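Protein synthesis inhibitor I (Hordeum vulgare, PDB 4FBC) is a barley protein synthesis inhibitor of the ribosome-inactivating protein family, with a pocket that holds adenosine monophosphate. Local coordinates at residues K5-D11 with P60-H66; Y88-F92 with L102-I107; T98-L102 with T111-G117. The protein carries 3 engineered substitutions. All blocks are in the same frame, centred on the assembly; numbering follows the deposited sequence.

Contact 1 (K5-D11 with P60-H66); sequences KMAKNVD and PPSRWFH
Lys5 rests the root of its side chain on the ring of Pro60, with CG of Lys5 3.5 Å from CG of Pro60. Because that CG stands anti to the backbone N (chi1 -169°) and the chain then bends, methylenes meet the proline while the amine leads away. Met6 follows with its carbonyl oxygen, which packs against CB of the same proline. The methyl of Ala7 touches both Pro61 O and the six-membered ring of Trp64, Ala7 CB coming within 3.5 Å of Trp64 CZ2. Lys8 N donates to Pro61 O over 3.1 Å. The indole of Trp64 uses that acceptor too, NE1 lying 3.0 Å from Pro61 O and 62° out of the carbonyl plane; Lys8 N comes from the opposite face, so one oxygen is held by two donors. Asn9 turns the backbone with a positive phi, and its ND2 reaches Ser62 O at 2.9 Å in an almost straight bond (172°), on a lone pair and in its own amide plane. Val10 places CG2 over the five-membered ring of Trp64, 3.8 Å from the centroid, a CH-pi contact from one face. Its carbonyl O accepts from His66 NE2 at 2.8 Å. Asp11 ends the run with OD1 in the plane of the imidazole, 3.3 Å from His66 CE1. The wider setting is the start of strand 64-70, where Trp64 also packs on Arg83, while Ala7 pairs through its backbone with Leu106. The arm thus lies along the strand without forming a regular ladder: side-chain N-H groups do much of the work that backbone pairing would do in a sheet. A carboxylate this close to His66 would probably favour protonated imidazole, while the bond to Val10 O keeps a proton on NE2.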
# COMPACT_ATOMS: atom_id res chain seq x y z
N LYS A 5 1.63 15.30 -16.81
CA LYS A 5 0.38 15.97 -16.46
C LYS A 5 0.02 15.72 -14.99
O LYS A 5 0.36 14.68 -14.43
CB LYS A 5 -0.75 15.54 -17.39
CG LYS A 5 -2.01 16.38 -17.28
CD LYS A 5 -1.69 17.87 -17.25
CE LYS A 5 -2.90 18.68 -16.80
NZ LYS A 5 -2.60 19.52 -15.60
N MET A 6 -0.67 16.68 -14.38
CA MET A 6 -0.98 16.60 -12.96
C MET A 6 -2.11 15.63 -12.65
O MET A 6 -3.03 15.44 -13.45
CB MET A 6 -1.31 18.00 -12.41
CG MET A 6 -0.13 18.96 -12.44
SD MET A 6 -0.35 20.37 -11.33
CE MET A 6 -1.83 21.12 -12.01
N ALA A 7 -2.04 15.01 -11.47
CA ALA A 7 -3.11 14.13 -11.00
C ALA A 7 -4.40 14.91 -10.76
O ALA A 7 -4.36 16.13 -10.53
CB ALA A 7 -2.68 13.44 -9.72
N LYS A 8 -5.52 14.20 -10.81
CA LYS A 8 -6.84 14.78 -10.52
C LYS A 8 -7.47 14.10 -9.30
O LYS A 8 -7.16 12.95 -9.02
CB LYS A 8 -7.78 14.60 -11.71
CG LYS A 8 -7.30 15.24 -13.00
CD LYS A 8 -8.32 15.08 -14.12
CE LYS A 8 -7.78 15.63 -15.43
NZ LYS A 8 -8.77 15.50 -16.54
N ASN A 9 -8.35 14.82 -8.61
CA ASN A 9 -9.12 14.25 -7.49
C ASN A 9 -8.30 13.83 -6.27
O ASN A 9 -8.76 13.00 -5.48
CB ASN A 9 -9.98 13.07 -7.97
CG ASN A 9 -10.84 13.43 -9.16
OD1 ASN A 9 -11.48 14.48 -9.18
ND2 ASN A 9 -10.87 12.56 -10.16
N VAL A 10 -7.10 14.38 -6.11
CA VAL A 10 -6.27 14.04 -4.95
C VAL A 10 -6.98 14.37 -3.63
O VAL A 10 -6.84 13.65 -2.64
CB VAL A 10 -4.90 14.73 -5.03
CG1 VAL A 10 -4.11 14.49 -3.76
CG2 VAL A 10 -4.13 14.21 -6.23
N ASP A 11 -7.75 15.46 -3.63
CA ASP A 11 -8.52 15.83 -2.44
C ASP A 11 -10.01 15.51 -2.61
O ASP A 11 -10.86 16.09 -1.93
CB ASP A 11 -8.32 17.31 -2.09
CG ASP A 11 -8.27 17.56 -0.59
OD1 ASP A 11 -8.01 16.60 0.18
OD2 ASP A 11 -8.48 18.71 -0.16
N PRO A 60 -4.18 11.09 -16.50
CA PRO A 60 -3.28 11.07 -15.35
C PRO A 60 -3.99 10.40 -14.17
O PRO A 60 -5.21 10.24 -14.25
CB PRO A 60 -3.05 12.56 -15.04
CG PRO A 60 -3.38 13.26 -16.32
CD PRO A 60 -4.47 12.47 -16.96
N PRO A 61 -3.26 10.03 -13.10
CA PRO A 61 -3.93 9.33 -11.99
C PRO A 61 -5.09 10.14 -11.42
O PRO A 61 -4.87 11.21 -10.85
CB PRO A 61 -2.81 9.20 -10.94
CG PRO A 61 -1.54 9.21 -11.75
CD PRO A 61 -1.80 10.14 -12.90
N SER A 62 -6.31 9.64 -11.57
CA SER A 62 -7.50 10.38 -11.13
C SER A 62 -8.36 9.64 -10.10
O SER A 62 -9.46 10.09 -9.77
CB SER A 62 -8.36 10.78 -12.34
OG SER A 62 -9.16 9.69 -12.78
N ARG A 63 -7.87 8.50 -9.61
CA ARG A 63 -8.58 7.73 -8.58
C ARG A 63 -7.71 7.62 -7.33
O ARG A 63 -6.64 7.02 -7.37
CB ARG A 63 -8.95 6.34 -9.12
CG ARG A 63 -9.93 6.36 -10.28
CD ARG A 63 -10.32 4.95 -10.72
NE ARG A 63 -11.03 4.25 -9.65
CZ ARG A 63 -10.50 3.27 -8.92
NH1 ARG A 63 -9.26 2.87 -9.18
NH2 ARG A 63 -11.21 2.70 -7.96
N TRP A 64 -8.18 8.22 -6.23
CA TRP A 64 -7.40 8.33 -4.99
C TRP A 64 -8.23 7.93 -3.77
O TRP A 64 -9.45 8.00 -3.81
CB TRP A 64 -6.94 9.78 -4.80
CG TRP A 64 -6.01 10.24 -5.89
CD1 TRP A 64 -6.35 10.71 -7.12
CD2 TRP A 64 -4.57 10.25 -5.83
NE1 TRP A 64 -5.21 11.01 -7.84
CE2 TRP A 64 -4.11 10.75 -7.06
CE3 TRP A 64 -3.64 9.90 -4.85
CZ2 TRP A 64 -2.75 10.89 -7.35
CZ3 TRP A 64 -2.29 10.04 -5.13
CH2 TRP A 64 -1.86 10.54 -6.37
N PHE A 65 -7.55 7.48 -2.71
CA PHE A 65 -8.19 7.38 -1.40
C PHE A 65 -7.31 8.03 -0.35
O PHE A 65 -6.14 8.31 -0.61
CB PHE A 65 -8.58 5.93 -1.03
CG PHE A 65 -7.42 5.01 -0.74
CD1 PHE A 65 -6.72 4.40 -1.78
CD2 PHE A 65 -7.07 4.68 0.57
CE1 PHE A 65 -5.67 3.53 -1.54
CE2 PHE A 65 -6.01 3.80 0.83
CZ PHE A 65 -5.31 3.22 -0.22
N HIS A 66 -7.89 8.32 0.81
CA HIS A 66 -7.13 8.85 1.94
C HIS A 66 -7.01 7.84 3.07
O HIS A 66 -7.93 7.04 3.31
CB HIS A 66 -7.77 10.12 2.49
CG HIS A 66 -7.60 11.31 1.60
ND1 HIS A 66 -8.10 12.56 1.92
CD2 HIS A 66 -6.99 11.44 0.40
CE1 HIS A 66 -7.80 13.41 0.95
NE2 HIS A 66 -7.14 12.75 0.01
O HOH W 1 -10.34 10.10 -6.40

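Contact 2 (Y88-F92 with L102-I107); sequences YLEGF and LTPGLI. With AMP (adenosine monophosphate), chain E.
Glu90 is gripped by the loop 102-107 at both its backbone and its side chain, and the packing is densest around it. Leu102 N donates to Glu90 O over 2.9 Å, so the loop leaves the neighbouring strand still paired. Ile107 sets CD1 against that carbonyl and on Gly91, 3.8 Å from Gly91 CA. The methylenes of Glu90 run across Leu106 at about a right angle, with CG of Glu90 3.7 Å from CD2 of Leu106. A bend at chi2 (-64°) then brings the carboxylate round to Thr103, whose OG1 donates to OE1 of Glu90 at 2.8 Å, on the syn side but 34° out of the carboxylate plane. One residue earlier, Leu89 CG meets Leu102 CD1 at 3.8 Å. Glu90 and Gly91 both face Ala81, a classic beta bulge in strand 89-93.

The solvent side is looser. Thr103 to Leu106 form a type II turn with only a weak bond from Leu106 N back to Thr103 O; Pro104 and Gly105 at its corners are exposed and do not touch 88-92. Gly105 is instead tied down by Glu101, through its N and OE2 of that glutamate.

At its N-terminal end the segment 88-92 lines the pocket of adenosine monophosphate. Tyr88 lays one face of its ring over the base, with C5 of the nucleotide 3.7 Å above the ring plane, and its OH donates to O3P. Leu89 reads the base edge with its backbone: N donates to N1 at 2.9 Å, and N6 donates to Leu89 O along a nearly straight line (167°). One short run of chain is thus held by the loop at Glu90 while its preceding backbone carbonyl and amide stay turned to the base, consistent with the loop steadying this wall of the pocket.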
# COMPACT_ATOMS: atom_id res chain seq x y z
N TYR A 88 -0.06 3.50 -4.59
CA TYR A 88 1.15 4.30 -4.42
C TYR A 88 0.87 5.47 -3.51
O TYR A 88 -0.07 6.22 -3.73
CB TYR A 88 1.62 4.88 -5.75
CG TYR A 88 2.39 3.94 -6.64
CD1 TYR A 88 2.27 2.57 -6.51
CD2 TYR A 88 3.24 4.44 -7.62
CE1 TYR A 88 2.97 1.71 -7.34
CE2 TYR A 88 3.95 3.59 -8.46
CZ TYR A 88 3.81 2.23 -8.31
OH TYR A 88 4.50 1.38 -9.14
N LEU A 89 1.73 5.65 -2.51
CA LEU A 89 1.67 6.84 -1.67
C LEU A 89 2.26 7.99 -2.47
O LEU A 89 3.35 7.86 -3.02
CB LEU A 89 2.49 6.64 -0.40
CG LEU A 89 2.61 7.85 0.53
CD1 LEU A 89 1.25 8.33 1.04
CD2 LEU A 89 3.56 7.51 1.69
N GLU A 90 1.57 9.12 -2.54
CA GLU A 90 2.12 10.28 -3.26
C GLU A 90 2.07 11.59 -2.49
O GLU A 90 2.84 12.51 -2.78
CB GLU A 90 1.46 10.44 -4.63
CG GLU A 90 1.80 9.34 -5.64
CD GLU A 90 3.27 9.28 -6.01
OE1 GLU A 90 4.03 10.23 -5.72
OE2 GLU A 90 3.68 8.27 -6.61
N GLY A 91 1.19 11.67 -1.50
CA GLY A 91 1.04 12.89 -0.73
C GLY A 91 0.74 12.68 0.74
O GLY A 91 0.21 11.64 1.13
N PHE A 92 1.11 13.64 1.58
CA PHE A 92 0.68 13.64 2.97
C PHE A 92 0.45 15.07 3.45
O PHE A 92 1.10 16.01 2.98
CB PHE A 92 1.65 12.90 3.89
CG PHE A 92 3.01 13.55 4.01
CD1 PHE A 92 3.23 14.56 4.92
CD2 PHE A 92 4.06 13.12 3.21
CE1 PHE A 92 4.47 15.16 5.03
CE2 PHE A 92 5.31 13.70 3.32
CZ PHE A 92 5.52 14.72 4.23
N LEU A 102 5.58 13.45 -3.09
CA LEU A 102 6.77 12.63 -3.25
C LEU A 102 7.22 12.60 -4.70
O LEU A 102 8.20 11.93 -5.05
CB LEU A 102 6.50 11.21 -2.75
CG LEU A 102 6.29 11.15 -1.24
CD1 LEU A 102 5.58 9.86 -0.85
CD2 LEU A 102 7.64 11.24 -0.55
N THR A 103 6.49 13.32 -5.54
CA THR A 103 6.82 13.47 -6.96
C THR A 103 6.64 14.94 -7.32
O THR A 103 5.55 15.49 -7.13
CB THR A 103 5.89 12.62 -7.84
OG1 THR A 103 6.00 11.23 -7.48
CG2 THR A 103 6.25 12.78 -9.31
N PRO A 104 7.69 15.59 -7.83
CA PRO A 104 7.58 17.03 -8.14
C PRO A 104 6.56 17.27 -9.25
O PRO A 104 6.61 16.60 -10.28
CB PRO A 104 8.99 17.39 -8.63
CG PRO A 104 9.90 16.31 -8.06
CD PRO A 104 9.05 15.07 -8.06
N GLY A 105 5.62 18.18 -9.02
CA GLY A 105 4.65 18.56 -10.03
C GLY A 105 3.43 17.65 -10.19
O GLY A 105 2.61 17.88 -11.08
N LEU A 106 3.29 16.65 -9.33
CA LEU A 106 2.18 15.70 -9.48
C LEU A 106 0.85 16.21 -8.90
O LEU A 106 -0.19 16.17 -9.56
CB LEU A 106 2.54 14.33 -8.88
CG LEU A 106 1.50 13.21 -9.02
CD1 LEU A 106 1.22 12.88 -10.48
CD2 LEU A 106 1.94 11.95 -8.25
N ILE A 107 0.90 16.67 -7.65
CA ILE A 107 -0.32 17.10 -6.95
C ILE A 107 -0.49 18.62 -6.99
O ILE A 107 0.39 19.35 -6.53
CB ILE A 107 -0.33 16.62 -5.48
CG1 ILE A 107 -0.16 15.10 -5.41
CG2 ILE A 107 -1.61 17.06 -4.77
CD1 ILE A 107 -0.05 14.54 -3.98
P AMP E . 7.95 1.11 -10.31
O1P AMP E . 9.04 2.06 -9.84
O2P AMP E . 8.30 0.05 -11.33
O3P AMP E . 6.76 1.92 -10.81
O5' AMP E . 7.26 0.43 -9.04
C5' AMP E . 7.62 -0.88 -8.62
C4' AMP E . 6.94 -1.24 -7.32
O4' AMP E . 7.46 -0.41 -6.25
C3' AMP E . 5.44 -1.02 -7.28
O3' AMP E . 4.69 -2.07 -7.87
C2' AMP E . 5.16 -0.83 -5.79
O2' AMP E . 5.11 -2.09 -5.13
C1' AMP E . 6.43 -0.10 -5.34
N9 AMP E . 6.26 1.38 -5.31
C8 AMP E . 6.89 2.26 -6.12
N7 AMP E . 6.53 3.54 -5.83
C5 AMP E . 5.66 3.49 -4.80
C6 AMP E . 4.90 4.48 -3.99
N6 AMP E . 5.00 5.82 -4.24
N1 AMP E . 4.10 4.00 -2.99
C2 AMP E . 3.99 2.68 -2.74
N3 AMP E . 4.66 1.73 -3.43
C4 AMP E . 5.50 2.07 -4.45

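Contact 3 (T98-L102 with T111-G117); sequences TWWEL and TYVGFGG. With AMP (adenosine monophosphate), chain E.
Trp100 lays its indole beside Thr111 in a parallel strand pair at the margin of the mixed six-stranded sheet, strand 111-112 being outermost, with CZ3 of Trp100 3.6 Å from CG2 of Thr111. Thr98 CG2 sits over one face of that indole, Tyr112 O lies near its plane at the edge, and Arg149 makes a cation-pi contact. Tyr112 carries the N of Gly114 over one face of its ring and meets the carbonyl of Leu102 at the edge. On the Phe115 ring, Val113 CG1 stands over the centre, while Leu102 CD2 approaches obliquely, 3.8 Å from Phe115 CE1.

Thr111 bridges two residues of its partner, as parallel pairing requires: its N donates to Trp99 O at 2.8 Å and its O accepts from Glu101 N at 3.0 Å. The ladder is prolonged by Val113 N, which donates to Glu101 O. Trp100 NE1 is bonded to Ser94 OG, and OE1 of Glu101 accepts from Ile107 N, which fastens the link between the strands.

Beyond the ladder the chain turns through Gly114 to Gly117, a pocket residue whose O lies 3.8 Å from C6 of adenosine monophosphate. Leu102 and Val113 lie side by side, pointing the same way, with CD2 of Leu102 3.7 Å from CG1 of Val113. One water bridges the segments, donating to Leu102 O at 2.9 Å and accepting from Gly117 N; a second donates to Leu102 O and lies 3.1 Å from Tyr112 OH.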
# COMPACT_ATOMS: atom_id res chain seq x y z
N THR A 98 -0.50 22.03 4.88
CA THR A 98 0.35 21.87 3.70
C THR A 98 0.32 20.44 3.16
O THR A 98 0.60 19.49 3.90
CB THR A 98 1.82 22.24 4.01
OG1 THR A 98 1.89 23.60 4.46
CG2 THR A 98 2.67 22.09 2.78
N TRP A 99 -0.02 20.29 1.88
CA TRP A 99 0.15 19.02 1.19
C TRP A 99 1.59 18.88 0.70
O TRP A 99 2.10 19.74 -0.02
CB TRP A 99 -0.82 18.90 0.01
CG TRP A 99 -2.18 18.38 0.39
CD1 TRP A 99 -3.34 19.10 0.49
CD2 TRP A 99 -2.53 17.02 0.71
NE1 TRP A 99 -4.38 18.27 0.86
CE2 TRP A 99 -3.91 16.99 1.00
CE3 TRP A 99 -1.80 15.83 0.78
CZ2 TRP A 99 -4.57 15.81 1.35
CZ3 TRP A 99 -2.46 14.66 1.14
CH2 TRP A 99 -3.84 14.66 1.41
N TRP A 100 2.23 17.79 1.12
CA TRP A 100 3.58 17.46 0.68
C TRP A 100 3.47 16.33 -0.34
O TRP A 100 2.65 15.44 -0.19
CB TRP A 100 4.43 17.03 1.87
CG TRP A 100 4.52 18.09 2.92
CD1 TRP A 100 3.68 18.27 3.98
CD2 TRP A 100 5.51 19.11 3.01
NE1 TRP A 100 4.09 19.35 4.72
CE2 TRP A 100 5.21 19.89 4.15
CE3 TRP A 100 6.62 19.46 2.23
CZ2 TRP A 100 5.98 20.99 4.53
CZ3 TRP A 100 7.39 20.55 2.62
CH2 TRP A 100 7.06 21.30 3.75
N GLU A 101 4.29 16.40 -1.38
CA GLU A 101 4.26 15.36 -2.41
C GLU A 101 5.62 14.68 -2.58
O GLU A 101 6.67 15.25 -2.26
CB GLU A 101 3.79 15.93 -3.75
CG GLU A 101 4.69 17.02 -4.30
CD GLU A 101 4.13 17.64 -5.56
OE1 GLU A 101 3.15 17.08 -6.12
OE2 GLU A 101 4.68 18.67 -6.00
N LEU A 102 5.58 13.45 -3.09
CA LEU A 102 6.77 12.63 -3.25
C LEU A 102 7.22 12.60 -4.70
O LEU A 102 8.20 11.93 -5.05
CB LEU A 102 6.50 11.21 -2.75
CG LEU A 102 6.29 11.15 -1.24
CD1 LEU A 102 5.58 9.86 -0.85
CD2 LEU A 102 7.64 11.24 -0.55
N THR A 111 3.67 20.80 -2.08
CA THR A 111 5.07 21.18 -1.93
C THR A 111 5.93 19.92 -1.93
O THR A 111 5.70 19.01 -1.13
CB THR A 111 5.28 21.95 -0.61
OG1 THR A 111 4.49 23.14 -0.61
CG2 THR A 111 6.75 22.33 -0.41
N TYR A 112 6.90 19.85 -2.83
CA TYR A 112 7.76 18.67 -2.92
C TYR A 112 8.58 18.50 -1.65
O TYR A 112 9.22 19.46 -1.18
CB TYR A 112 8.67 18.75 -4.15
CG TYR A 112 9.57 17.54 -4.34
CD1 TYR A 112 9.03 16.26 -4.43
CD2 TYR A 112 10.95 17.68 -4.44
CE1 TYR A 112 9.84 15.15 -4.60
CE2 TYR A 112 11.77 16.58 -4.61
CZ TYR A 112 11.20 15.32 -4.69
OH TYR A 112 12.01 14.21 -4.87
N VAL A 113 8.56 17.30 -1.08
CA VAL A 113 9.20 17.06 0.22
C VAL A 113 10.73 16.98 0.16
O VAL A 113 11.41 17.10 1.20
CB VAL A 113 8.61 15.79 0.90
CG1 VAL A 113 9.11 14.53 0.22
CG2 VAL A 113 8.96 15.77 2.39
N GLY A 114 11.28 16.79 -1.03
CA GLY A 114 12.73 16.73 -1.20
C GLY A 114 13.29 15.39 -1.63
O GLY A 114 14.49 15.28 -1.92
N PHE A 115 12.43 14.37 -1.67
CA PHE A 115 12.85 13.02 -2.05
C PHE A 115 11.64 12.24 -2.59
O PHE A 115 10.50 12.65 -2.37
CB PHE A 115 13.47 12.28 -0.85
CG PHE A 115 12.61 12.29 0.38
CD1 PHE A 115 11.59 11.36 0.54
CD2 PHE A 115 12.81 13.24 1.37
CE1 PHE A 115 10.78 11.38 1.67
CE2 PHE A 115 12.02 13.27 2.50
CZ PHE A 115 11.00 12.34 2.65
N GLY A 116 11.90 11.13 -3.28
CA GLY A 116 10.86 10.35 -3.92
C GLY A 116 10.31 9.23 -3.05
O GLY A 116 10.76 9.03 -1.92
N GLY A 117 9.36 8.47 -3.60
CA GLY A 117 8.66 7.46 -2.81
C GLY A 117 9.03 6.01 -3.06
O GLY A 117 8.37 5.11 -2.55
P AMP E . 7.95 1.11 -10.31
O1P AMP E . 9.04 2.06 -9.84
O2P AMP E . 8.30 0.05 -11.33
O3P AMP E . 6.76 1.92 -10.81
O5' AMP E . 7.26 0.43 -9.04
C5' AMP E . 7.62 -0.88 -8.62
C4' AMP E . 6.94 -1.24 -7.32
O4' AMP E . 7.46 -0.41 -6.25
C3' AMP E . 5.44 -1.02 -7.28
O3' AMP E . 4.69 -2.07 -7.87
C2' AMP E . 5.16 -0.83 -5.79
O2' AMP E . 5.11 -2.09 -5.13
C1' AMP E . 6.43 -0.10 -5.34
N9 AMP E . 6.26 1.38 -5.31
C8 AMP E . 6.89 2.26 -6.12
N7 AMP E . 6.53 3.54 -5.83
C5 AMP E . 5.66 3.49 -4.80
C6 AMP E . 4.90 4.48 -3.99
N6 AMP E . 5.00 5.82 -4.24
N1 AMP E . 4.10 4.00 -2.99
C2 AMP E . 3.99 2.68 -2.74
N3 AMP E . 4.66 1.73 -3.43
C4 AMP E . 5.50 2.07 -4.45
O HOH W 2 8.18 9.26 -6.14
O HOH W 3 10.61 12.19 -6.74

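From the N terminus, contact 1 brings the leading arm back onto residues 60-66, closing a loop that holds strand 16-20 and helix 25-39, and it is finished before the others begin. Contacts 2 and 3 then cross, since the chain visits 88-92, 98-102, 102-107 and 111-117 in turn, with Leu102 common to both. Contact 2 holds the start of the connecting loop alongside strand 89-93, whereas contact 3 returns the chain as the sheet's outer strand. The arm meets that loop where Val10 CG1 packs 3.7 Å from Ile107 CG2, and Asp11 packs on Trp99. Together the three contacts tie the arm to successive strands of one sheet, and contacts 2 and 3 reach the nucleotide pocket.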